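Local atomic coordinates of salicylate 5-hydroxylase, large oxygenase component (Ralstonia sp., PDB entry 7C8Z), a protein that hydroxylates salicylate at the 5-position to give gentisate, as the iron-containing oxygenase component of a multicomponent NADH-dependent enzyme system. Residues A[53-58]-A[344-349]; A[65-70]-A[433-438]; A[208-213]-A[317-322]; A[331-334]-A[339-342]. All blocks are in the same frame, centred on the assembly; numbering follows the deposited sequence.

Contact 1: A[53-58]-A[344-349]; sequences DLYKRE and IQPNGH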
loop_
_atom_site.group_PDB
_atom_site.type_symbol
_atom_site.label_atom_id
_atom_site.label_comp_id
_atom_site.label_asym_id
_atom_site.label_seq_id
_atom_site.Cartn_x
_atom_site.Cartn_y
_atom_site.Cartn_z
ATOM N N ASP A 53 -19.395 -11.623 -5.372
ATOM C CA ASP A 53 -20.810 -11.827 -5.068
ATOM C C ASP A 53 -21.005 -13.114 -4.277
ATOM O O ASP A 53 -21.770 -13.151 -3.301
ATOM C CB ASP A 53 -21.632 -11.840 -6.358
ATOM C CG ASP A 53 -21.150 -12.872 -7.347
ATOM O OD1 ASP A 53 -19.924 -13.043 -7.485
ATOM O OD2 ASP A 53 -21.998 -13.513 -7.991
ATOM N N LEU A 54 -20.307 -14.177 -4.680
ATOM C CA LEU A 54 -20.305 -15.405 -3.896
ATOM C C LEU A 54 -19.782 -15.160 -2.487
ATOM O O LEU A 54 -20.302 -15.730 -1.524
ATOM C CB LEU A 54 -19.472 -16.478 -4.600
ATOM C CG LEU A 54 -20.126 -17.125 -5.824
ATOM C CD1 LEU A 54 -19.286 -18.275 -6.352
ATOM C CD2 LEU A 54 -21.543 -17.588 -5.507
ATOM N N TYR A 55 -18.764 -14.302 -2.338
ATOM C CA TYR A 55 -18.206 -14.052 -1.009
ATOM C C TYR A 55 -19.197 -13.321 -0.111
ATOM O O TYR A 55 -19.320 -13.639 1.076
ATOM C CB TYR A 55 -16.906 -13.257 -1.114
ATOM C CG TYR A 55 -16.435 -12.731 0.224
ATOM C CD1 TYR A 55 -15.883 -13.585 1.167
ATOM C CD2 TYR A 55 -16.549 -11.384 0.547
ATOM C CE1 TYR A 55 -15.455 -13.115 2.396
ATOM C CE2 TYR A 55 -16.125 -10.903 1.774
ATOM C CZ TYR A 55 -15.577 -11.775 2.691
ATOM O OH TYR A 55 -15.153 -11.313 3.911
ATOM N N LYS A 56 -19.911 -12.338 -0.660
ATOM C CA LYS A 56 -20.922 -11.630 0.118
ATOM C C LYS A 56 -22.076 -12.552 0.478
ATOM O O LYS A 56 -22.642 -12.451 1.579
ATOM C CB LYS A 56 -21.428 -10.403 -0.639
ATOM C CG LYS A 56 -20.390 -9.299 -0.687
ATOM C CD LYS A 56 -20.768 -8.223 -1.674
ATOM C CE LYS A 56 -22.002 -7.496 -1.215
ATOM N NZ LYS A 56 -22.853 -7.110 -2.359
ATOM N N ARG A 57 -22.466 -13.446 -0.446
ATOM C CA ARG A 57 -23.479 -14.432 -0.087
ATOM C C ARG A 57 -22.966 -15.361 1.008
ATOM O O ARG A 57 -23.735 -15.795 1.874
ATOM C CB ARG A 57 -23.898 -15.223 -1.314
ATOM C CG ARG A 57 -25.151 -16.049 -1.086
ATOM C CD ARG A 57 -25.390 -17.039 -2.210
ATOM N NE ARG A 57 -25.335 -16.385 -3.511
ATOM C CZ ARG A 57 -25.202 -17.026 -4.666
ATOM N NH1 ARG A 57 -25.108 -18.349 -4.687
ATOM N NH2 ARG A 57 -25.159 -16.341 -5.798
ATOM N N GLU A 58 -21.669 -15.685 0.976
ATOM C CA GLU A 58 -21.072 -16.482 2.042
ATOM C C GLU A 58 -21.171 -15.765 3.377
ATOM O O GLU A 58 -21.471 -16.384 4.401
ATOM C CB GLU A 58 -19.611 -16.794 1.716
ATOM C CG GLU A 58 -19.420 -17.797 0.607
ATOM C CD GLU A 58 -17.970 -17.979 0.242
ATOM O OE1 GLU A 58 -17.225 -16.978 0.230
ATOM O OE2 GLU A 58 -17.576 -19.127 -0.045
ATOM N N ILE A 344 -10.711 -17.440 11.956
ATOM C CA ILE A 344 -10.743 -16.948 10.580
ATOM C C ILE A 344 -11.572 -15.673 10.531
ATOM O O ILE A 344 -12.721 -15.650 10.986
ATOM C CB ILE A 344 -11.328 -18.002 9.626
ATOM C CG1 ILE A 344 -10.446 -19.243 9.571
ATOM C CG2 ILE A 344 -11.488 -17.423 8.222
ATOM C CD1 ILE A 344 -11.017 -20.308 8.692
ATOM N N GLN A 345 -11.005 -14.621 9.942
ATOM C CA GLN A 345 -11.645 -13.310 9.854
ATOM C C GLN A 345 -11.546 -12.855 8.405
ATOM O O GLN A 345 -10.529 -12.284 7.988
ATOM C CB GLN A 345 -10.982 -12.320 10.806
ATOM C CG GLN A 345 -10.681 -12.917 12.178
ATOM C CD GLN A 345 -10.015 -11.937 13.119
ATOM O OE1 GLN A 345 -9.443 -10.941 12.688
ATOM N NE2 GLN A 345 -10.096 -12.211 14.413
ATOM N N PRO A 346 -12.578 -13.102 7.603
ATOM C CA PRO A 346 -12.459 -12.859 6.162
ATOM C C PRO A 346 -12.436 -11.374 5.822
ATOM O O PRO A 346 -12.975 -10.531 6.542
ATOM C CB PRO A 346 -13.705 -13.543 5.588
ATOM C CG PRO A 346 -14.699 -13.513 6.718
ATOM C CD PRO A 346 -13.896 -13.642 7.981
ATOM N N ASN A 347 -11.787 -11.063 4.697
ATOM C CA ASN A 347 -11.700 -9.692 4.185
ATOM C C ASN A 347 -11.690 -9.798 2.660
ATOM O O ASN A 347 -10.636 -9.973 2.044
ATOM C CB ASN A 347 -10.466 -8.973 4.709
ATOM C CG ASN A 347 -10.649 -8.461 6.121
ATOM O OD1 ASN A 347 -9.980 -8.915 7.054
ATOM N ND2 ASN A 347 -11.568 -7.517 6.290
ATOM N N GLY A 348 -12.872 -9.706 2.067
ATOM C CA GLY A 348 -13.009 -9.899 0.637
ATOM C C GLY A 348 -12.776 -11.352 0.257
ATOM O O GLY A 348 -12.370 -12.188 1.061
ATOM N N HIS A 349 -12.987 -11.633 -1.030
ATOM C CA HIS A 349 -12.859 -12.999 -1.526
ATOM C C HIS A 349 -11.415 -13.481 -1.562
ATOM O O HIS A 349 -11.184 -14.689 -1.689
ATOM C CB HIS A 349 -13.469 -13.110 -2.921
ATOM C CG HIS A 349 -12.572 -12.616 -4.014
ATOM N ND1 HIS A 349 -12.684 -11.352 -4.551
ATOM C CD2 HIS A 349 -11.554 -13.216 -4.675
ATOM C CE1 HIS A 349 -11.771 -11.194 -5.493
ATOM N NE2 HIS A 349 -11.072 -12.311 -5.588
#

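Contact 2: A[65-70]-A[433-438]; sequences ANHWCY and YDYWRK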
loop_
_atom_site.group_PDB
_atom_site.type_symbol
_atom_site.label_atom_id
_atom_site.label_comp_id
_atom_site.label_asym_id
_atom_site.label_seq_id
_atom_site.Cartn_x
_atom_site.Cartn_y
_atom_site.Cartn_z
ATOM N N ALA A 65 -25.894 -15.859 9.588
ATOM C CA ALA A 65 -27.162 -16.554 9.749
ATOM C C ALA A 65 -26.914 -18.047 9.910
ATOM O O ALA A 65 -26.028 -18.607 9.260
ATOM C CB ALA A 65 -28.089 -16.299 8.558
ATOM N N ASN A 66 -27.696 -18.673 10.790
ATOM C CA ASN A 66 -27.757 -20.125 10.950
ATOM C C ASN A 66 -26.434 -20.732 11.400
ATOM O O ASN A 66 -26.225 -21.940 11.254
ATOM C CB ASN A 66 -28.223 -20.808 9.657
ATOM C CG ASN A 66 -29.662 -20.483 9.312
ATOM O OD1 ASN A 66 -29.939 -19.861 8.287
ATOM N ND2 ASN A 66 -30.591 -20.904 10.170
ATOM N N HIS A 67 -25.531 -19.932 11.964
ATOM C CA HIS A 67 -24.237 -20.460 12.365
ATOM C C HIS A 67 -23.756 -19.760 13.622
ATOM O O HIS A 67 -23.944 -18.552 13.779
ATOM C CB HIS A 67 -23.194 -20.292 11.256
ATOM C CG HIS A 67 -23.453 -21.145 10.058
ATOM N ND1 HIS A 67 -24.226 -20.723 8.998
ATOM C CD2 HIS A 67 -23.054 -22.403 9.756
ATOM C CE1 HIS A 67 -24.290 -21.683 8.094
ATOM N NE2 HIS A 67 -23.585 -22.712 8.528
ATOM N N TRP A 68 -23.127 -20.530 14.505
ATOM C CA TRP A 68 -22.377 -19.975 15.618
ATOM C C TRP A 68 -20.963 -19.704 15.136
ATOM O O TRP A 68 -20.325 -20.583 14.548
ATOM C CB TRP A 68 -22.345 -20.933 16.808
ATOM C CG TRP A 68 -23.670 -21.206 17.432
ATOM C CD1 TRP A 68 -24.461 -22.292 17.219
ATOM C CD2 TRP A 68 -24.351 -20.394 18.397
ATOM N NE1 TRP A 68 -25.599 -22.204 17.984
ATOM C CE2 TRP A 68 -25.554 -21.048 18.716
ATOM C CE3 TRP A 68 -24.060 -19.176 19.018
ATOM C CZ2 TRP A 68 -26.467 -20.529 19.629
ATOM C CZ3 TRP A 68 -24.966 -18.660 19.924
ATOM C CH2 TRP A 68 -26.157 -19.336 20.220
ATOM N N CYS A 69 -20.475 -18.499 15.386
ATOM C CA CYS A 69 -19.127 -18.125 14.997
ATOM C C CYS A 69 -18.331 -17.794 16.248
ATOM O O CYS A 69 -18.871 -17.251 17.219
ATOM C CB CYS A 69 -19.133 -16.937 14.035
ATOM S SG CYS A 69 -19.920 -17.300 12.448
ATOM N N TYR A 70 -17.054 -18.151 16.226
ATOM C CA TYR A 70 -16.198 -18.020 17.395
ATOM C C TYR A 70 -15.952 -16.551 17.716
ATOM O O TYR A 70 -15.712 -15.734 16.820
ATOM C CB TYR A 70 -14.872 -18.740 17.134
ATOM C CG TYR A 70 -13.828 -18.611 18.215
ATOM C CD1 TYR A 70 -13.818 -19.474 19.301
ATOM C CD2 TYR A 70 -12.828 -17.648 18.135
ATOM C CE1 TYR A 70 -12.856 -19.370 20.284
ATOM C CE2 TYR A 70 -11.865 -17.535 19.117
ATOM C CZ TYR A 70 -11.884 -18.403 20.188
ATOM O OH TYR A 70 -10.932 -18.312 21.175
ATOM N N TYR A 433 -17.966 -28.954 0.581
ATOM C CA TYR A 433 -18.527 -28.313 -0.600
ATOM C C TYR A 433 -19.901 -28.853 -0.977
ATOM O O TYR A 433 -20.661 -28.143 -1.639
ATOM C CB TYR A 433 -17.536 -28.401 -1.754
ATOM C CG TYR A 433 -16.487 -27.334 -1.587
ATOM C CD1 TYR A 433 -16.761 -26.010 -1.918
ATOM C CD2 TYR A 433 -15.245 -27.630 -1.039
ATOM C CE1 TYR A 433 -15.818 -25.018 -1.744
ATOM C CE2 TYR A 433 -14.291 -26.644 -0.863
ATOM C CZ TYR A 433 -14.584 -25.341 -1.216
ATOM O OH TYR A 433 -13.643 -24.354 -1.039
ATOM N N ASP A 434 -20.261 -30.062 -0.543
ATOM C CA ASP A 434 -21.666 -30.460 -0.577
ATOM C C ASP A 434 -22.517 -29.475 0.222
ATOM O O ASP A 434 -23.509 -28.922 -0.284
ATOM C CB ASP A 434 -21.810 -31.887 -0.038
ATOM C CG ASP A 434 -23.257 -32.342 0.058
ATOM O OD1 ASP A 434 -23.836 -32.723 -0.980
ATOM O OD2 ASP A 434 -23.812 -32.330 1.178
ATOM N N TYR A 435 -22.121 -29.228 1.474
ATOM C CA TYR A 435 -22.821 -28.252 2.305
ATOM C C TYR A 435 -22.804 -26.869 1.665
ATOM O O TYR A 435 -23.796 -26.131 1.726
ATOM C CB TYR A 435 -22.184 -28.208 3.695
ATOM C CG TYR A 435 -22.870 -27.277 4.667
ATOM C CD1 TYR A 435 -24.014 -27.674 5.340
ATOM C CD2 TYR A 435 -22.370 -26.003 4.918
ATOM C CE1 TYR A 435 -24.645 -26.833 6.231
ATOM C CE2 TYR A 435 -23.000 -25.153 5.812
ATOM C CZ TYR A 435 -24.137 -25.578 6.464
ATOM O OH TYR A 435 -24.784 -24.754 7.356
ATOM N N TRP A 436 -21.678 -26.502 1.052
ATOM C CA TRP A 436 -21.543 -25.195 0.416
ATOM C C TRP A 436 -22.540 -25.032 -0.724
ATOM O O TRP A 436 -23.263 -24.031 -0.793
ATOM C CB TRP A 436 -20.111 -25.022 -0.090
ATOM C CG TRP A 436 -19.782 -23.653 -0.598
ATOM C CD1 TRP A 436 -19.261 -22.618 0.117
ATOM C CD2 TRP A 436 -19.928 -23.179 -1.942
ATOM N NE1 TRP A 436 -19.079 -21.524 -0.694
ATOM C CE2 TRP A 436 -19.483 -21.841 -1.963
ATOM C CE3 TRP A 436 -20.402 -23.751 -3.127
ATOM C CZ2 TRP A 436 -19.495 -21.067 -3.122
ATOM C CZ3 TRP A 436 -20.413 -22.980 -4.277
ATOM C CH2 TRP A 436 -19.961 -21.654 -4.267
ATOM N N ARG A 437 -22.596 -26.017 -1.625
ATOM C CA ARG A 437 -23.552 -25.962 -2.724
ATOM C C ARG A 437 -24.973 -25.869 -2.201
ATOM O O ARG A 437 -25.779 -25.083 -2.716
ATOM C CB ARG A 437 -23.413 -27.197 -3.618
ATOM C CG ARG A 437 -22.061 -27.369 -4.278
ATOM C CD ARG A 437 -22.152 -28.349 -5.431
ATOM N NE ARG A 437 -23.044 -27.863 -6.480
ATOM C CZ ARG A 437 -23.455 -28.593 -7.511
ATOM N NH1 ARG A 437 -23.055 -29.849 -7.639
ATOM N NH2 ARG A 437 -24.266 -28.063 -8.417
ATOM N N LYS A 438 -25.291 -26.637 -1.155
ATOM C CA LYS A 438 -26.652 -26.619 -0.627
ATOM C C LYS A 438 -27.015 -25.253 -0.050
ATOM O O LYS A 438 -28.082 -24.704 -0.349
ATOM C CB LYS A 438 -26.813 -27.724 0.415
ATOM C CG LYS A 438 -26.829 -29.099 -0.214
ATOM C CD LYS A 438 -26.826 -30.210 0.812
ATOM C CE LYS A 438 -26.800 -31.563 0.116
ATOM N NZ LYS A 438 -26.647 -32.680 1.080
#

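Contact 3: A[208-213]-A[317-322]; sequences FDRVFN and GGPTAV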
loop_
_atom_site.group_PDB
_atom_site.type_symbol
_atom_site.label_atom_id
_atom_site.label_comp_id
_atom_site.label_asym_id
_atom_site.label_seq_id
_atom_site.Cartn_x
_atom_site.Cartn_y
_atom_site.Cartn_z
ATOM N N PHE A 208 -14.797 -31.299 20.940
ATOM C CA PHE A 208 -14.872 -29.955 21.504
ATOM C C PHE A 208 -14.711 -29.999 23.017
ATOM O O PHE A 208 -13.846 -29.324 23.584
ATOM C CB PHE A 208 -16.199 -29.295 21.120
ATOM C CG PHE A 208 -16.345 -27.876 21.623
ATOM C CD1 PHE A 208 -16.701 -27.614 22.941
ATOM C CD2 PHE A 208 -16.133 -26.802 20.772
ATOM C CE1 PHE A 208 -16.831 -26.312 23.400
ATOM C CE2 PHE A 208 -16.266 -25.499 21.224
ATOM C CZ PHE A 208 -16.616 -25.255 22.539
ATOM N N ASP A 209 -15.559 -30.785 23.688
ATOM C CA ASP A 209 -15.466 -30.927 25.137
ATOM C C ASP A 209 -14.179 -31.624 25.553
ATOM O O ASP A 209 -13.695 -31.419 26.668
ATOM C CB ASP A 209 -16.683 -31.688 25.657
ATOM C CG ASP A 209 -17.989 -30.988 25.330
ATOM O OD1 ASP A 209 -17.970 -29.758 25.103
ATOM O OD2 ASP A 209 -19.037 -31.662 25.298
ATOM N N ARG A 210 -13.609 -32.439 24.668
ATOM C CA ARG A 210 -12.347 -33.096 24.965
ATOM C C ARG A 210 -11.238 -32.075 25.173
ATOM O O ARG A 210 -10.420 -32.216 26.094
ATOM C CB ARG A 210 -11.992 -34.059 23.833
ATOM C CG ARG A 210 -10.605 -34.616 23.939
ATOM C CD ARG A 210 -10.139 -35.188 22.623
ATOM N NE ARG A 210 -8.822 -35.793 22.764
ATOM C CZ ARG A 210 -7.697 -35.229 22.343
ATOM N NH1 ARG A 210 -7.734 -34.047 21.748
ATOM N NH2 ARG A 210 -6.536 -35.847 22.514
ATOM N N VAL A 211 -11.207 -31.024 24.348
ATOM C CA VAL A 211 -10.234 -29.961 24.585
ATOM C C VAL A 211 -10.707 -29.043 25.706
ATOM O O VAL A 211 -9.972 -28.779 26.664
ATOM C CB VAL A 211 -9.974 -29.185 23.280
ATOM C CG1 VAL A 211 -9.419 -27.814 23.590
ATOM C CG2 VAL A 211 -9.005 -29.943 22.393
ATOM N N PHE A 212 -11.938 -28.543 25.604
ATOM C CA PHE A 212 -12.524 -27.673 26.625
ATOM C C PHE A 212 -13.292 -28.542 27.619
ATOM O O PHE A 212 -14.517 -28.659 27.575
ATOM C CB PHE A 212 -13.423 -26.628 25.980
ATOM C CG PHE A 212 -12.744 -25.810 24.921
ATOM C CD1 PHE A 212 -11.794 -24.859 25.262
ATOM C CD2 PHE A 212 -13.062 -25.982 23.584
ATOM C CE1 PHE A 212 -11.171 -24.100 24.288
ATOM C CE2 PHE A 212 -12.444 -25.224 22.603
ATOM C CZ PHE A 212 -11.497 -24.286 22.955
ATOM N N ASN A 213 -12.549 -29.166 28.534
ATOM C CA ASN A 213 -13.114 -30.176 29.419
ATOM C C ASN A 213 -13.592 -29.612 30.751
ATOM O O ASN A 213 -13.817 -30.383 31.689
ATOM C CB ASN A 213 -12.099 -31.296 29.665
ATOM C CG ASN A 213 -10.923 -30.856 30.532
ATOM O OD1 ASN A 213 -10.798 -29.684 30.899
ATOM N ND2 ASN A 213 -10.063 -31.808 30.877
ATOM N N GLY A 317 -7.916 -38.718 25.780
ATOM C CA GLY A 317 -6.995 -39.715 26.279
ATOM C C GLY A 317 -7.079 -40.833 25.249
ATOM O O GLY A 317 -8.138 -41.429 25.060
ATOM N N GLY A 318 -5.980 -41.093 24.547
ATOM C CA GLY A 318 -5.915 -42.138 23.549
ATOM C C GLY A 318 -5.647 -41.627 22.145
ATOM O O GLY A 318 -4.785 -42.158 21.439
ATOM N N PRO A 319 -6.352 -40.587 21.703
ATOM C CA PRO A 319 -5.870 -39.848 20.530
ATOM C C PRO A 319 -4.765 -38.891 20.942
ATOM O O PRO A 319 -4.856 -38.215 21.968
ATOM C CB PRO A 319 -7.114 -39.097 20.037
ATOM C CG PRO A 319 -8.024 -39.049 21.213
ATOM C CD PRO A 319 -7.771 -40.309 21.981
ATOM N N THR A 320 -3.711 -38.835 20.135
ATOM C CA THR A 320 -2.618 -37.913 20.414
ATOM C C THR A 320 -2.797 -36.554 19.747
ATOM O O THR A 320 -2.235 -35.564 20.233
ATOM C CB THR A 320 -1.277 -38.522 20.007
ATOM O OG1 THR A 320 -1.428 -39.221 18.769
ATOM C CG2 THR A 320 -0.808 -39.497 21.076
ATOM N N ALA A 321 -3.546 -36.476 18.646
ATOM C CA ALA A 321 -3.764 -35.196 17.985
ATOM C C ALA A 321 -5.189 -35.130 17.461
ATOM O O ALA A 321 -5.690 -36.104 16.890
ATOM C CB ALA A 321 -2.771 -34.977 16.833
ATOM N N VAL A 322 -5.841 -33.980 17.656
ATOM C CA VAL A 322 -7.176 -33.750 17.109
ATOM C C VAL A 322 -7.256 -32.327 16.565
ATOM O O VAL A 322 -7.046 -31.355 17.302
ATOM C CB VAL A 322 -8.292 -33.984 18.148
ATOM C CG1 VAL A 322 -9.655 -33.673 17.543
ATOM C CG2 VAL A 322 -8.270 -35.411 18.662
#

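Contact 4: A[331-334]-A[339-342]; sequences IIQQ and VSTR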
loop_
_atom_site.group_PDB
_atom_site.type_symbol
_atom_site.label_atom_id
_atom_site.label_comp_id
_atom_site.label_asym_id
_atom_site.label_seq_id
_atom_site.Cartn_x
_atom_site.Cartn_y
_atom_site.Cartn_z
ATOM N N ILE A 331 -10.946 -22.982 14.085
ATOM C CA ILE A 331 -10.277 -24.261 14.243
ATOM C C ILE A 331 -9.856 -24.388 15.699
ATOM O O ILE A 331 -9.301 -23.446 16.272
ATOM C CB ILE A 331 -9.054 -24.371 13.318
ATOM C CG1 ILE A 331 -9.505 -24.454 11.863
ATOM C CG2 ILE A 331 -8.195 -25.575 13.701
ATOM C CD1 ILE A 331 -8.669 -23.620 10.927
ATOM N N ILE A 332 -10.115 -25.546 16.294
ATOM C CA ILE A 332 -9.590 -25.895 17.606
ATOM C C ILE A 332 -8.483 -26.902 17.363
ATOM O O ILE A 332 -8.723 -27.990 16.824
ATOM C CB ILE A 332 -10.674 -26.465 18.535
ATOM C CG1 ILE A 332 -11.533 -25.341 19.113
ATOM C CG2 ILE A 332 -10.038 -27.243 19.670
ATOM C CD1 ILE A 332 -12.607 -24.841 18.176
ATOM N N GLN A 333 -7.268 -26.537 17.737
ATOM C CA GLN A 333 -6.100 -27.359 17.489
ATOM C C GLN A 333 -5.635 -27.954 18.803
ATOM O O GLN A 333 -5.360 -27.218 19.765
ATOM C CB GLN A 333 -4.976 -26.548 16.852
ATOM C CG GLN A 333 -3.595 -27.139 17.091
ATOM C CD GLN A 333 -2.630 -26.140 17.698
ATOM O OE1 GLN A 333 -2.520 -25.003 17.233
ATOM N NE2 GLN A 333 -1.925 -26.559 18.745
ATOM N N GLN A 334 -5.554 -29.281 18.840
ATOM C CA GLN A 334 -4.765 -29.989 19.833
ATOM C C GLN A 334 -3.723 -30.787 19.063
ATOM O O GLN A 334 -4.042 -31.807 18.441
ATOM C CB GLN A 334 -5.628 -30.896 20.712
ATOM C CG GLN A 334 -4.841 -31.641 21.784
ATOM C CD GLN A 334 -4.276 -32.960 21.283
ATOM O OE1 GLN A 334 -4.953 -33.707 20.572
ATOM N NE2 GLN A 334 -3.029 -33.250 21.644
ATOM N N VAL A 339 -2.040 -26.285 22.388
ATOM C CA VAL A 339 -3.483 -26.207 22.240
ATOM C C VAL A 339 -3.866 -24.748 22.014
ATOM O O VAL A 339 -3.455 -23.848 22.770
ATOM C CB VAL A 339 -4.236 -26.826 23.438
ATOM C CG1 VAL A 339 -3.839 -26.184 24.747
ATOM C CG2 VAL A 339 -5.740 -26.749 23.221
ATOM N N SER A 340 -4.623 -24.516 20.945
ATOM C CA SER A 340 -4.909 -23.161 20.509
ATOM C C SER A 340 -6.237 -23.143 19.772
ATOM O O SER A 340 -6.733 -24.174 19.315
ATOM C CB SER A 340 -3.799 -22.612 19.605
ATOM O OG SER A 340 -3.878 -23.181 18.309
ATOM N N THR A 341 -6.824 -21.959 19.686
ATOM C CA THR A 341 -7.880 -21.720 18.715
ATOM C C THR A 341 -7.327 -20.822 17.620
ATOM O O THR A 341 -6.421 -20.021 17.853
ATOM C CB THR A 341 -9.141 -21.102 19.341
ATOM O OG1 THR A 341 -8.822 -19.851 19.953
ATOM C CG2 THR A 341 -9.745 -22.033 20.384
ATOM N N ARG A 342 -7.827 -21.021 16.407
ATOM C CA ARG A 342 -7.387 -20.296 15.222
ATOM C C ARG A 342 -8.625 -19.701 14.571
ATOM O O ARG A 342 -9.467 -20.433 14.035
ATOM C CB ARG A 342 -6.646 -21.214 14.261
ATOM C CG ARG A 342 -5.594 -22.067 14.931
ATOM C CD ARG A 342 -5.121 -23.143 13.988
ATOM N NE ARG A 342 -4.085 -23.972 14.586
ATOM C CZ ARG A 342 -3.416 -24.902 13.921
ATOM N NH1 ARG A 342 -3.684 -25.115 12.638
ATOM N NH2 ARG A 342 -2.479 -25.616 14.535
#

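Contact 1: A[53-58]-A[344-349]
Tyr55 carries this contact for 53-58, laying its ring against the backbone of Gly348 and His349 and against Pro346. Its CG atom stands anti to the backbone N (chi1 168°), which sends the ring out from helix 52-63 toward the end of strand 338-346. At the base of the tyrosine, Tyr55 CB touches His349 CB at 3.9 Å. Further out, Gly348 covers one ring face. Its CA makes a CH-pi contact 3.9 Å from the centroid of the Tyr55 ring, 28° off the ring normal. Gly348 C lies over the centre of the Tyr55 ring, 3.5 Å above its plane. The peptide continues over the same face, and His349 N sits 3.8 Å from Tyr55 CG, nearer the rim. Pro346 meets the ring at its edge, with its CB 3.7 Å from Tyr55 CE1. The two side chains cross at about a right angle. The polar ends are held from outside. Glu90 OE2 is hydrogen-bonded to both Tyr55 OH and Gly348 N, so one carboxylate oxygen ties the two sides together. His349 NE2 bonds to Glu401. The contact packs helix 52-63 on the end of strand 338-346, which has strand 352-361 beside it. Leu54 of the same helix turns to Trp436 and Met440 of helix 427-440, and Glu58 forms a salt bridge with Lys232 of helix 232-238.

Contact 2: A[65-70]-A[433-438]
The backbones of 65-70 and 433-438 stay well apart: the nearest CA atoms, those of His67 and Tyr435, are 12.8 Å from each other. The first segment is a loop running into strand 69-73. The second is a piece of helix 427-440. Two side chains reach across from opposite directions and meet in the buried space between. His67 NE2 and Tyr435 OH form a hydrogen bond of 2.6 Å, and the hydroxyl lies near the plane of the imidazole, at its edge. The rings are perpendicular and meet rim to rim, with centroids 5.9 Å apart. With CG anti to the main-chain N (chi1 -177°), the Tyr435 ring extends toward His67 and brings OH to the imidazole edge. This bond links the loop leading into strand 69-73, an outermost strand of the seven-stranded sheet that includes strands 175-181 and 184-188, to helix 427-440 of the catalytic domain. The other imidazole nitrogen is also used. His67 ND1 donates to Ala65 O at 2.8 Å, in the plane of that carbonyl but with the oxygen 17° out of the imidazole plane. This bond helps to set the ring's rotation. Tyr435 OH has a second partner in Arg272 NH1. Leu62 of helix 52-63 packs against both side chains.

Contact 3: A[208-213]-A[317-322]
A classic beta bulge, in which Thr320 and Ala321 both face Ser278, opens strand 321-326, and Pro319 and Val322 on either side of it receive Arg210 from the last turn of helix 196-211. The contact lies at the start of strand 321-326, between strands 330-335 and 274-278 of the catalytic-domain sheet. The extended chain of Arg210 from CG to NE carries the guanidinium across from the helix to the strand. Val322 comes from the opposite direction. Its CG2 lies over one face of the guanidinium, 3.4 Å from Arg210 NH1 and offset toward the rim. Pro319 slides past the arginine chain, with its CG 3.7 Å from Arg210 NE. The carbonyl of the same proline is at the guanidinium edge: Pro319 O is near the plane, 3.0 Å from Arg210 NH2. Further polar partners come from nearby. Arg210 NH1 is hydrogen-bonded to Gln334 OE1 of the adjacent strand 330-335, and NE makes a weak bond to Trp316 O. Gln334 is itself held, because its NE2 donates to Thr320 O at the bulge. A second-shell backbone carbonyl therefore positions the amide that binds the arginine. The chemistry is that of a buried cation with a methyl group on one face, Gln334 OE1 as acceptor and Trp316 O as a weak one. Neutral oxygens round the guanidinium would probably stabilise its positive charge.

Contact 4: A[331-334]-A[339-342]
Gln333 OE1 is the polar centre where the strand pair 331-334 and 339-342 meets, and it accepts three hydrogen bonds. Ser340 OG donates to Gln333 OE1 from above the amide plane, at 2.5 Å. Arg342 binds the same oxygen side-on with two nitrogens. Arg342 NE is 3.2 Å from Gln333 OE1, on a lone pair in the amide plane. Arg342 NH2 approaches Gln333 OE1 from above that plane, at 2.8 Å. Seen from the arginine, OE1 lies in the guanidinium plane. The amide and guanidinium planes stand 64° apart, and Gln333 CB covers one guanidinium face. Gln333 gets there by a bend at chi2 (-126°). Its NE2 makes a weak bond to Ser338 O. The backbone polar groups pair as in an antiparallel hairpin. Ile331 N to Arg342 O is 2.9 Å and Arg342 N to Ile331 O 2.8 Å, and Gln333 and Ser340 exchange two more bonds. Ile332 and Thr341 form a non-hydrogen-bonded pair whose side chains lie alongside, with Ile332 CG1 4.0 Å from Thr341 CG2. Thr341 OG1 is satisfied by Tyr70 OH. The hairpin is central in the helix-grip sheet of the catalytic domain, between strands 321-326 and 352-361. Helix 232-238 covers the face bearing Ile331 and Arg342, and Phe212 packs on the face bearing Ile332 and Thr341.

In the fold
Contacts 1, 3 and 4 all reach the same seven-stranded catalytic sheet. Contact 4 is nearest the active site: the side chain of Arg342 is about 7 Å from the bound iron and about 5 Å from the side chain of its ligand Asp389. Contact 3 adjoins contact 4 through strands 321-326 and 330-335, where Val322 N is 2.9 Å from Gln334 O. Contacts 1 and 4 share strand 338-346, though their centres are 22 Å apart. Contact 2 bridges two others. Trp436 NE1 is 2.9 Å from Glu58 OE2 of contact 1, and Tyr70 OH is 2.9 Å from Thr341 OG1 of contact 4. Contacts 1, 2 and 3 lie away from the iron and cluster sites.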